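Local coordinates for adhesion protein (Streptococcus pseudopneumoniae 5247, PDB 7LM5), which binds zinc and, as the solute-binding protein of an ATP-binding cassette transporter, probably delivers the metal for uptake into the cell, at residues T100-P105 against F192-K197; L128-A133 against K197-N202; T184-H189 against L204-I209. The protein carries 1 engineered substitution. All coordinates share one frame; numbering follows the deposited sequence.

In the fold
All three interactions gather round the beta-alpha-beta unit made of strand 184-187, helix 193-198 and strand 202-205: interaction 3 lies within it, while 1 and 2 attach other parts of the fold to its helix. Interaction 3 is the buried core, a parallel strand pairing held by backbone hydrogen bonds that carries His-189 to its zinc. Interactions 1 and 2 are partly buried and share Lys-197. In 1, a loop is held by a tyrosine hydroxyl and a salt bridge, its glutamate also binding a zinc; in 2, the start of helix 130-147 is held by a paired arginine-aspartate bridge. Phe-192, packed on Phe-185 and Thr-187, joins 1 to 3, while Asn-202 O continues the strand pairing from 2 into 3.

Interaction 1 (T100-P105 against F192-K197); sequences TLERVP and FSYLAK. With ZN (zinc ion), chain F.
The irregular backbone of 100-105 runs past the start of helix 193-198, bringing the CA atoms of Glu-102 and Tyr-194 to 8.1 Å and those of Pro-105 and Ser-193 to 7.7 Å, so that side chains must bridge the gap. The helix is the connecting element of a beta-alpha-beta crossover, and the loop that follows strand 91-94 in the other sheet is fastened to it here. This illustrates how a segment without regular structure can be held through a few well-placed polar atoms. Tyr-194 does most of the work. With CG anti to its carbonyl carbon (chi1 -72°), the ring extends from the flank of the helix and carries OH to the loop backbone, where it accepts from Glu-102 N at 2.6 Å along a fairly straight path (163° at the hydrogen). The same oxygen is hydrogen-bonded to Asp-123 O, and Glu-102 also pairs with Asp-123 through the backbone; the hydroxyl thus ties together two passing loop segments, and two bonds fix its position. Glu-102 crosses the ring obliquely, its CG 3.6 Å from Tyr-194 CE2. Beyond CG the glutamate bends back at chi2 and divides its carboxylate between two positive partners, the lysine Lys-197 and a zinc ion. Lys-197, a turn further along the helix and extended from CG onward, sends NZ to Glu-102 OE2 in a salt bridge of 3.3 Å, approaching from above the carboxylate plane. Both cations would be expected to keep the glutamate ionised. Further along, Pro-105 touches Ser-193 through CG, 3.8 Å from Ser-193 OG. The second carboxylate oxygen faces the zinc ion, which is distinct from the one held by His-189: Glu-102 OE1 binds this second zinc at 2.5 Å.

Interaction 2 (L128-A133 against K197-N202); sequences LDPEKA and KRFGLN
Asp-129 and Arg-198 grip each other side-on, two guanidinium nitrogens to two carboxylate oxygens. Arg-198 NE gives to Asp-129 OD1 at 2.9 Å, and Arg-198 NH2 gives to Asp-129 OD2, also at 2.9 Å; both oxygens use their syn lone pairs. The second bond lies in the guanidinium plane, whereas OD1 sits 23° out of it, and the two flat groups are twisted 36° apart. A weak third bond runs from NE to OD2. Bends at chi2 and chi3 fold the arginine so that NE, rather than the guanidinium end alone, faces the acid. OD1 has a second donor: Glu-131 N reaches it at 3.2 Å from above the carboxylate plane. Near OD2, Lys-132 NZ forms only a long salt bridge, so two positive groups gather about one negative one and probably stabilise its charge. Glu-131 CB lies over one guanidinium face. Pro-130 CD approaches Phe-199 CE2 loosely, at 4.5 Å, and Phe-199 continues onto Phe-177 of helix 152-178. One aspartate thus serves as the N-cap of helix 130-147, with a capping bond to Glu-131 N, and as the hub of a salt-bridge network reaching the end of helix 193-198.

Interaction 3 (T184-H189 against L204-I209); sequences TFVTQH and LGIAGI. With ZN (zinc ion), chain B.
Val-186 lays CG1 against the Leu-204 carbonyl, 3.3 Å from its O, and meets Ile-206 CG1 at 4.0 Å, the two side chains crossing at about a right angle. With chi1 at 179°, CG1 stands anti to the backbone N and reaches the neighbouring strand. The two backbones exchange bonds alternately: Leu-204 N to Phe-185 O, Thr-187 N to Leu-204 O, then Ile-206 N to Thr-187 O at 3.0 Å, nearly straight. This is the parallel pairing of a beta-alpha-beta crossover, helix 193-198 linking strands 184-187 and 202-205 at one side of a four-stranded sheet. Both segments turn a corner, at Gln-188 and Ile-206, yet stay joined by Ala-207 N to Gln-188 O, and Gly-205, without a side chain, lets its CA lie 4.0 Å from His-189 C. Thr-187 OG1 donates to His-189 O at 2.9 Å, bracing the bend from within its own segment. Beyond it, His-189 CB packs on Ala-207 CB at 3.7 Å, while the imidazole edge lies beside Gly-208 O and Ile-209 O. Glu-238 holds ND1 by a hydrogen bond, limiting ring rotation, and NE2 binds zinc at 2.5 Å, with His-125 and Glu-264 as the other protein ligands.

Interaction 1 (T100-P105 against F192-K197)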
loop_
_atom_site.group_PDB
_atom_site.type_symbol
_atom_site.label_atom_id
_atom_site.label_comp_id
_atom_site.label_asym_id
_atom_site.label_seq_id
_atom_site.Cartn_x
_atom_site.Cartn_y
_atom_site.Cartn_z
ATOM N N THR A 100 -4.816 11.798 -5.447
ATOM C CA THR A 100 -4.561 12.784 -4.406
ATOM C C THR A 100 -4.002 12.088 -3.172
ATOM O O THR A 100 -4.643 11.192 -2.613
ATOM C CB THR A 100 -5.841 13.543 -4.064
ATOM O OG1 THR A 100 -6.825 12.625 -3.570
ATOM C CG2 THR A 100 -6.388 14.244 -5.298
ATOM N N LEU A 101 -2.809 12.496 -2.750
ATOM C CA LEU A 101 -2.152 11.929 -1.582
ATOM C C LEU A 101 -2.393 12.813 -0.365
ATOM O O LEU A 101 -2.353 14.043 -0.460
ATOM C CB LEU A 101 -0.649 11.775 -1.824
ATOM C CG LEU A 101 -0.225 10.910 -3.014
ATOM C CD1 LEU A 101 1.290 10.884 -3.144
ATOM C CD2 LEU A 101 -0.779 9.501 -2.885
ATOM N N GLU A 102 -2.644 12.180 0.776
ATOM C CA GLU A 102 -2.864 12.896 2.023
ATOM C C GLU A 102 -1.535 13.187 2.714
ATOM O O GLU A 102 -0.510 12.558 2.441
ATOM C CB GLU A 102 -3.772 12.093 2.958
ATOM C CG GLU A 102 -5.175 11.829 2.425
ATOM C CD GLU A 102 -6.028 13.082 2.357
ATOM O OE1 GLU A 102 -5.859 13.871 1.404
ATOM O OE2 GLU A 102 -6.868 13.280 3.262
ATOM N N ARG A 103 -1.568 14.160 3.623
ATOM C CA ARG A 103 -0.377 14.525 4.375
ATOM C C ARG A 103 0.021 13.412 5.338
ATOM O O ARG A 103 -0.802 12.593 5.755
ATOM C CB ARG A 103 -0.611 15.822 5.153
ATOM C CG ARG A 103 -0.474 17.089 4.325
ATOM C CD ARG A 103 0.956 17.274 3.845
ATOM N NE ARG A 103 1.161 18.566 3.201
ATOM C CZ ARG A 103 1.596 19.653 3.832
ATOM N NH1 ARG A 103 1.871 19.602 5.128
ATOM N NH2 ARG A 103 1.755 20.789 3.168
ATOM N N VAL A 104 1.300 13.391 5.689
ATOM C CA VAL A 104 1.798 12.431 6.681
ATOM C C VAL A 104 1.244 12.801 8.053
ATOM O O VAL A 104 1.271 13.987 8.427
ATOM C CB VAL A 104 3.328 12.422 6.688
ATOM C CG1 VAL A 104 3.858 11.694 7.916
ATOM C CG2 VAL A 104 3.856 11.776 5.416
ATOM N N PRO A 105 0.723 11.846 8.824
ATOM C CA PRO A 105 0.239 12.167 10.173
ATOM C C PRO A 105 1.357 12.735 11.038
ATOM O O PRO A 105 2.454 12.177 11.112
ATOM C CB PRO A 105 -0.259 10.817 10.701
ATOM C CG PRO A 105 -0.572 10.024 9.470
ATOM C CD PRO A 105 0.452 10.446 8.455
ATOM N N PHE A 192 -1.663 2.704 7.956
ATOM C CA PHE A 192 -3.104 2.508 7.844
ATOM C C PHE A 192 -3.878 3.818 7.969
ATOM O O PHE A 192 -5.025 3.825 8.423
ATOM C CB PHE A 192 -3.582 1.501 8.888
ATOM C CG PHE A 192 -2.938 0.148 8.763
ATOM C CD1 PHE A 192 -3.510 -0.834 7.974
ATOM C CD2 PHE A 192 -1.758 -0.137 9.429
ATOM C CE1 PHE A 192 -2.919 -2.077 7.855
ATOM C CE2 PHE A 192 -1.162 -1.379 9.314
ATOM C CZ PHE A 192 -1.743 -2.349 8.525
ATOM N N SER A 193 -3.267 4.931 7.562
ATOM C CA SER A 193 -3.948 6.218 7.663
ATOM C C SER A 193 -5.117 6.305 6.688
ATOM O O SER A 193 -6.187 6.814 7.041
ATOM C CB SER A 193 -2.957 7.356 7.417
ATOM O OG SER A 193 -3.573 8.617 7.606
ATOM N N TYR A 194 -4.936 5.808 5.462
ATOM C CA TYR A 194 -6.015 5.858 4.480
ATOM C C TYR A 194 -7.157 4.923 4.862
ATOM O O TYR A 194 -8.330 5.246 4.639
ATOM C CB TYR A 194 -5.479 5.513 3.092
ATOM C CG TYR A 194 -4.625 6.599 2.477
ATOM C CD1 TYR A 194 -3.256 6.641 2.697
ATOM C CD2 TYR A 194 -5.190 7.580 1.675
ATOM C CE1 TYR A 194 -2.471 7.631 2.134
ATOM C CE2 TYR A 194 -4.414 8.575 1.107
ATOM C CZ TYR A 194 -3.055 8.595 1.341
ATOM O OH TYR A 194 -2.276 9.581 0.780
ATOM N N LEU A 195 -6.837 3.762 5.435
ATOM C CA LEU A 195 -7.887 2.851 5.879
ATOM C C LEU A 195 -8.701 3.464 7.012
ATOM O O LEU A 195 -9.928 3.318 7.055
ATOM C CB LEU A 195 -7.276 1.519 6.315
ATOM C CG LEU A 195 -8.263 0.420 6.720
ATOM C CD1 LEU A 195 -9.132 0.021 5.535
ATOM C CD2 LEU A 195 -7.533 -0.789 7.287
ATOM N N ALA A 196 -8.034 4.159 7.936
ATOM C CA ALA A 196 -8.743 4.793 9.044
ATOM C C ALA A 196 -9.626 5.935 8.556
ATOM O O ALA A 196 -10.764 6.087 9.017
ATOM C CB ALA A 196 -7.745 5.292 10.088
ATOM N N LYS A 197 -9.121 6.749 7.626
ATOM C CA LYS A 197 -9.917 7.842 7.076
ATOM C C LYS A 197 -11.101 7.341 6.261
ATOM O O LYS A 197 -12.092 8.066 6.123
ATOM C CB LYS A 197 -9.044 8.751 6.210
ATOM C CG LYS A 197 -7.982 9.519 6.979
ATOM C CD LYS A 197 -7.178 10.417 6.050
ATOM C CE LYS A 197 -6.141 11.220 6.819
ATOM N NZ LYS A 197 -5.367 12.126 5.927
HETATM ZN ZN ZN F . -7.642 15.543 1.633
#

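Interaction 2 (L128-A133 against K197-N202)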
loop_
_atom_site.group_PDB
_atom_site.type_symbol
_atom_site.label_atom_id
_atom_site.label_comp_id
_atom_site.label_asym_id
_atom_site.label_seq_id
_atom_site.Cartn_x
_atom_site.Cartn_y
_atom_site.Cartn_z
ATOM N N LEU A 128 -4.257 0.494 0.850
ATOM C CA LEU A 128 -5.040 -0.126 1.911
ATOM C C LEU A 128 -6.448 0.445 2.020
ATOM O O LEU A 128 -7.257 -0.086 2.788
ATOM C CB LEU A 128 -4.307 0.010 3.246
ATOM C CG LEU A 128 -2.971 -0.736 3.277
ATOM C CD1 LEU A 128 -2.266 -0.553 4.610
ATOM C CD2 LEU A 128 -3.182 -2.214 2.979
ATOM N N ASP A 129 -6.753 1.509 1.281
ATOM C CA ASP A 129 -8.125 1.980 1.142
ATOM C C ASP A 129 -8.770 1.251 -0.028
ATOM O O ASP A 129 -8.284 1.376 -1.159
ATOM C CB ASP A 129 -8.156 3.485 0.912
ATOM C CG ASP A 129 -9.570 4.057 0.883
ATOM O OD1 ASP A 129 -10.546 3.285 0.985
ATOM O OD2 ASP A 129 -9.704 5.293 0.758
ATOM N N PRO A 130 -9.835 0.474 0.192
ATOM C CA PRO A 130 -10.442 -0.262 -0.932
ATOM C C PRO A 130 -10.876 0.634 -2.079
ATOM O O PRO A 130 -10.771 0.236 -3.246
ATOM C CB PRO A 130 -11.638 -0.968 -0.275
ATOM C CG PRO A 130 -11.261 -1.092 1.161
ATOM C CD PRO A 130 -10.473 0.145 1.480
ATOM N N GLU A 131 -11.354 1.843 -1.778
ATOM C CA GLU A 131 -11.756 2.765 -2.834
ATOM C C GLU A 131 -10.550 3.225 -3.644
ATOM O O GLU A 131 -10.575 3.205 -4.881
ATOM C CB GLU A 131 -12.488 3.963 -2.227
ATOM C CG GLU A 131 -13.542 4.586 -3.131
ATOM C CD GLU A 131 -14.869 3.847 -3.087
ATOM O OE1 GLU A 131 -14.909 2.700 -2.593
ATOM O OE2 GLU A 131 -15.880 4.421 -3.542
ATOM N N LYS A 132 -9.478 3.636 -2.962
ATOM C CA LYS A 132 -8.279 4.093 -3.654
ATOM C C LYS A 132 -7.519 2.953 -4.319
ATOM O O LYS A 132 -6.770 3.199 -5.271
ATOM C CB LYS A 132 -7.364 4.836 -2.682
ATOM C CG LYS A 132 -7.863 6.222 -2.320
ATOM C CD LYS A 132 -6.981 6.874 -1.270
ATOM C CE LYS A 132 -7.237 8.369 -1.201
ATOM N NZ LYS A 132 -8.689 8.679 -1.095
ATOM N N ALA A 133 -7.685 1.718 -3.839
ATOM C CA ALA A 133 -7.108 0.578 -4.544
ATOM C C ALA A 133 -7.769 0.391 -5.903
ATOM O O ALA A 133 -7.090 0.108 -6.898
ATOM C CB ALA A 133 -7.242 -0.688 -3.699
ATOM N N LYS A 197 -9.121 6.749 7.626
ATOM C CA LYS A 197 -9.917 7.842 7.076
ATOM C C LYS A 197 -11.101 7.341 6.261
ATOM O O LYS A 197 -12.092 8.066 6.123
ATOM C CB LYS A 197 -9.044 8.751 6.210
ATOM C CG LYS A 197 -7.982 9.519 6.979
ATOM C CD LYS A 197 -7.178 10.417 6.050
ATOM C CE LYS A 197 -6.141 11.220 6.819
ATOM N NZ LYS A 197 -5.367 12.126 5.927
ATOM N N ARG A 198 -11.023 6.124 5.720
ATOM C CA ARG A 198 -12.135 5.595 4.937
ATOM C C ARG A 198 -13.321 5.240 5.825
ATOM O O ARG A 198 -14.477 5.430 5.429
ATOM C CB ARG A 198 -11.675 4.375 4.136
ATOM C CG ARG A 198 -12.782 3.680 3.353
ATOM C CD ARG A 198 -13.484 4.648 2.419
ATOM N NE ARG A 198 -12.541 5.322 1.534
ATOM C CZ ARG A 198 -12.849 6.366 0.774
ATOM N NH1 ARG A 198 -14.079 6.861 0.795
ATOM N NH2 ARG A 198 -11.928 6.919 -0.003
ATOM N N PHE A 199 -13.060 4.737 7.035
ATOM C CA PHE A 199 -14.118 4.264 7.922
ATOM C C PHE A 199 -14.204 5.073 9.212
ATOM O O PHE A 199 -14.690 4.565 10.229
ATOM C CB PHE A 199 -13.922 2.780 8.234
ATOM C CG PHE A 199 -13.900 1.908 7.011
ATOM C CD1 PHE A 199 -15.078 1.550 6.376
ATOM C CD2 PHE A 199 -12.699 1.456 6.490
ATOM C CE1 PHE A 199 -15.059 0.753 5.248
ATOM C CE2 PHE A 199 -12.674 0.658 5.362
ATOM C CZ PHE A 199 -13.855 0.307 4.741
ATOM N N GLY A 200 -13.747 6.322 9.193
ATOM C CA GLY A 200 -13.893 7.190 10.352
ATOM C C GLY A 200 -13.158 6.712 11.584
ATOM O O GLY A 200 -13.670 6.847 12.702
ATOM N N LEU A 201 -11.967 6.151 11.407
ATOM C CA LEU A 201 -11.165 5.644 12.508
ATOM C C LEU A 201 -9.983 6.570 12.768
ATOM O O LEU A 201 -9.612 7.395 11.929
ATOM C CB LEU A 201 -10.665 4.226 12.214
ATOM C CG LEU A 201 -11.714 3.208 11.762
ATOM C CD1 LEU A 201 -11.056 1.881 11.417
ATOM C CD2 LEU A 201 -12.783 3.021 12.827
ATOM N N ASN A 202 -9.397 6.425 13.953
ATOM C CA ASN A 202 -8.196 7.151 14.337
ATOM C C ASN A 202 -7.062 6.159 14.545
ATOM O O ASN A 202 -7.259 5.092 15.133
ATOM C CB ASN A 202 -8.425 7.973 15.609
ATOM C CG ASN A 202 -9.583 8.943 15.472
ATOM O OD1 ASN A 202 -9.436 10.026 14.905
ATOM N ND2 ASN A 202 -10.742 8.558 15.994
#

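Interaction 3 (T184-H189 against L204-I209)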
loop_
_atom_site.group_PDB
_atom_site.type_symbol
_atom_site.label_atom_id
_atom_site.label_comp_id
_atom_site.label_asym_id
_atom_site.label_seq_id
_atom_site.Cartn_x
_atom_site.Cartn_y
_atom_site.Cartn_z
ATOM N N THR A 184 -10.057 3.844 17.726
ATOM C CA THR A 184 -8.641 4.174 17.796
ATOM C C THR A 184 -7.826 2.891 17.864
ATOM O O THR A 184 -8.127 2.001 18.666
ATOM C CB THR A 184 -8.345 5.058 19.011
ATOM O OG1 THR A 184 -9.015 6.317 18.863
ATOM C CG2 THR A 184 -6.854 5.300 19.143
ATOM N N PHE A 185 -6.799 2.796 17.020
ATOM C CA PHE A 185 -5.925 1.633 17.001
ATOM C C PHE A 185 -4.497 2.078 16.718
ATOM O O PHE A 185 -4.255 3.152 16.163
ATOM C CB PHE A 185 -6.388 0.590 15.969
ATOM C CG PHE A 185 -6.308 1.058 14.542
ATOM C CD1 PHE A 185 -7.228 1.964 14.039
ATOM C CD2 PHE A 185 -5.327 0.567 13.695
ATOM C CE1 PHE A 185 -7.159 2.389 12.723
ATOM C CE2 PHE A 185 -5.253 0.986 12.377
ATOM C CZ PHE A 185 -6.171 1.898 11.891
ATOM N N VAL A 186 -3.547 1.235 17.117
ATOM C CA VAL A 186 -2.122 1.520 16.990
ATOM C C VAL A 186 -1.469 0.380 16.223
ATOM O O VAL A 186 -1.699 -0.795 16.536
ATOM C CB VAL A 186 -1.451 1.704 18.365
ATOM C CG1 VAL A 186 0.037 1.979 18.202
ATOM C CG2 VAL A 186 -2.128 2.826 19.141
ATOM N N THR A 187 -0.656 0.721 15.227
ATOM C CA THR A 187 0.005 -0.261 14.379
ATOM C C THR A 187 1.516 -0.071 14.430
ATOM O O THR A 187 2.028 0.924 14.951
ATOM C CB THR A 187 -0.501 -0.170 12.933
ATOM O OG1 THR A 187 -0.256 1.146 12.419
ATOM C CG2 THR A 187 -1.992 -0.460 12.881
ATOM N N GLN A 188 2.229 -1.051 13.863
ATOM C CA GLN A 188 3.684 -1.091 13.987
ATOM C C GLN A 188 4.340 0.120 13.331
ATOM O O GLN A 188 5.301 0.680 13.872
ATOM C CB GLN A 188 4.222 -2.389 13.386
ATOM C CG GLN A 188 5.714 -2.589 13.573
ATOM C CD GLN A 188 6.142 -4.017 13.304
ATOM O OE1 GLN A 188 5.831 -4.925 14.074
ATOM N NE2 GLN A 188 6.861 -4.223 12.205
ATOM N N HIS A 189 3.848 0.532 12.165
ATOM C CA HIS A 189 4.289 1.778 11.554
ATOM C C HIS A 189 3.091 2.453 10.899
ATOM O O HIS A 189 2.016 1.864 10.757
ATOM C CB HIS A 189 5.437 1.554 10.555
ATOM C CG HIS A 189 5.013 0.967 9.245
ATOM N ND1 HIS A 189 4.626 -0.348 9.105
ATOM C CD2 HIS A 189 4.945 1.513 8.007
ATOM C CE1 HIS A 189 4.321 -0.582 7.842
ATOM N NE2 HIS A 189 4.508 0.530 7.154
ATOM N N LEU A 204 -2.568 5.639 15.165
ATOM C CA LEU A 204 -1.232 6.146 15.442
ATOM C C LEU A 204 -0.234 5.041 15.145
ATOM O O LEU A 204 -0.435 3.895 15.556
ATOM C CB LEU A 204 -1.084 6.616 16.894
ATOM C CG LEU A 204 0.286 7.219 17.215
ATOM C CD1 LEU A 204 0.535 8.461 16.370
ATOM C CD2 LEU A 204 0.418 7.537 18.694
ATOM N N GLY A 205 0.828 5.383 14.427
ATOM C CA GLY A 205 1.883 4.438 14.107
ATOM C C GLY A 205 3.048 4.593 15.071
ATOM O O GLY A 205 3.462 5.708 15.387
ATOM N N ILE A 206 3.553 3.455 15.550
ATOM C CA ILE A 206 4.770 3.472 16.359
ATOM C C ILE A 206 5.911 4.088 15.558
ATOM O O ILE A 206 6.423 5.162 15.892
ATOM C CB ILE A 206 5.116 2.054 16.845
ATOM C CG1 ILE A 206 3.928 1.452 17.599
ATOM C CG2 ILE A 206 6.354 2.082 17.730
ATOM C CD1 ILE A 206 4.169 0.042 18.086
ATOM N N ALA A 207 6.306 3.428 14.476
ATOM C CA ALA A 207 7.243 4.015 13.533
ATOM C C ALA A 207 6.505 4.932 12.563
ATOM O O ALA A 207 5.277 4.914 12.462
ATOM C CB ALA A 207 7.998 2.922 12.782
ATOM N N GLY A 208 7.272 5.738 11.832
ATOM C CA GLY A 208 6.712 6.678 10.881
ATOM C C GLY A 208 6.208 6.015 9.619
ATOM O O GLY A 208 5.814 4.841 9.613
ATOM N N ILE A 209 6.217 6.786 8.528
ATOM C CA ILE A 209 5.779 6.264 7.236
ATOM C C ILE A 209 6.604 5.044 6.844
ATOM O O ILE A 209 6.069 4.049 6.337
ATOM C CB ILE A 209 5.852 7.370 6.168
ATOM C CG1 ILE A 209 4.757 8.406 6.406
ATOM C CG2 ILE A 209 5.742 6.784 4.766
ATOM C CD1 ILE A 209 3.355 7.870 6.201
HETATM ZN ZN ZN B . 4.747 1.475 4.855
#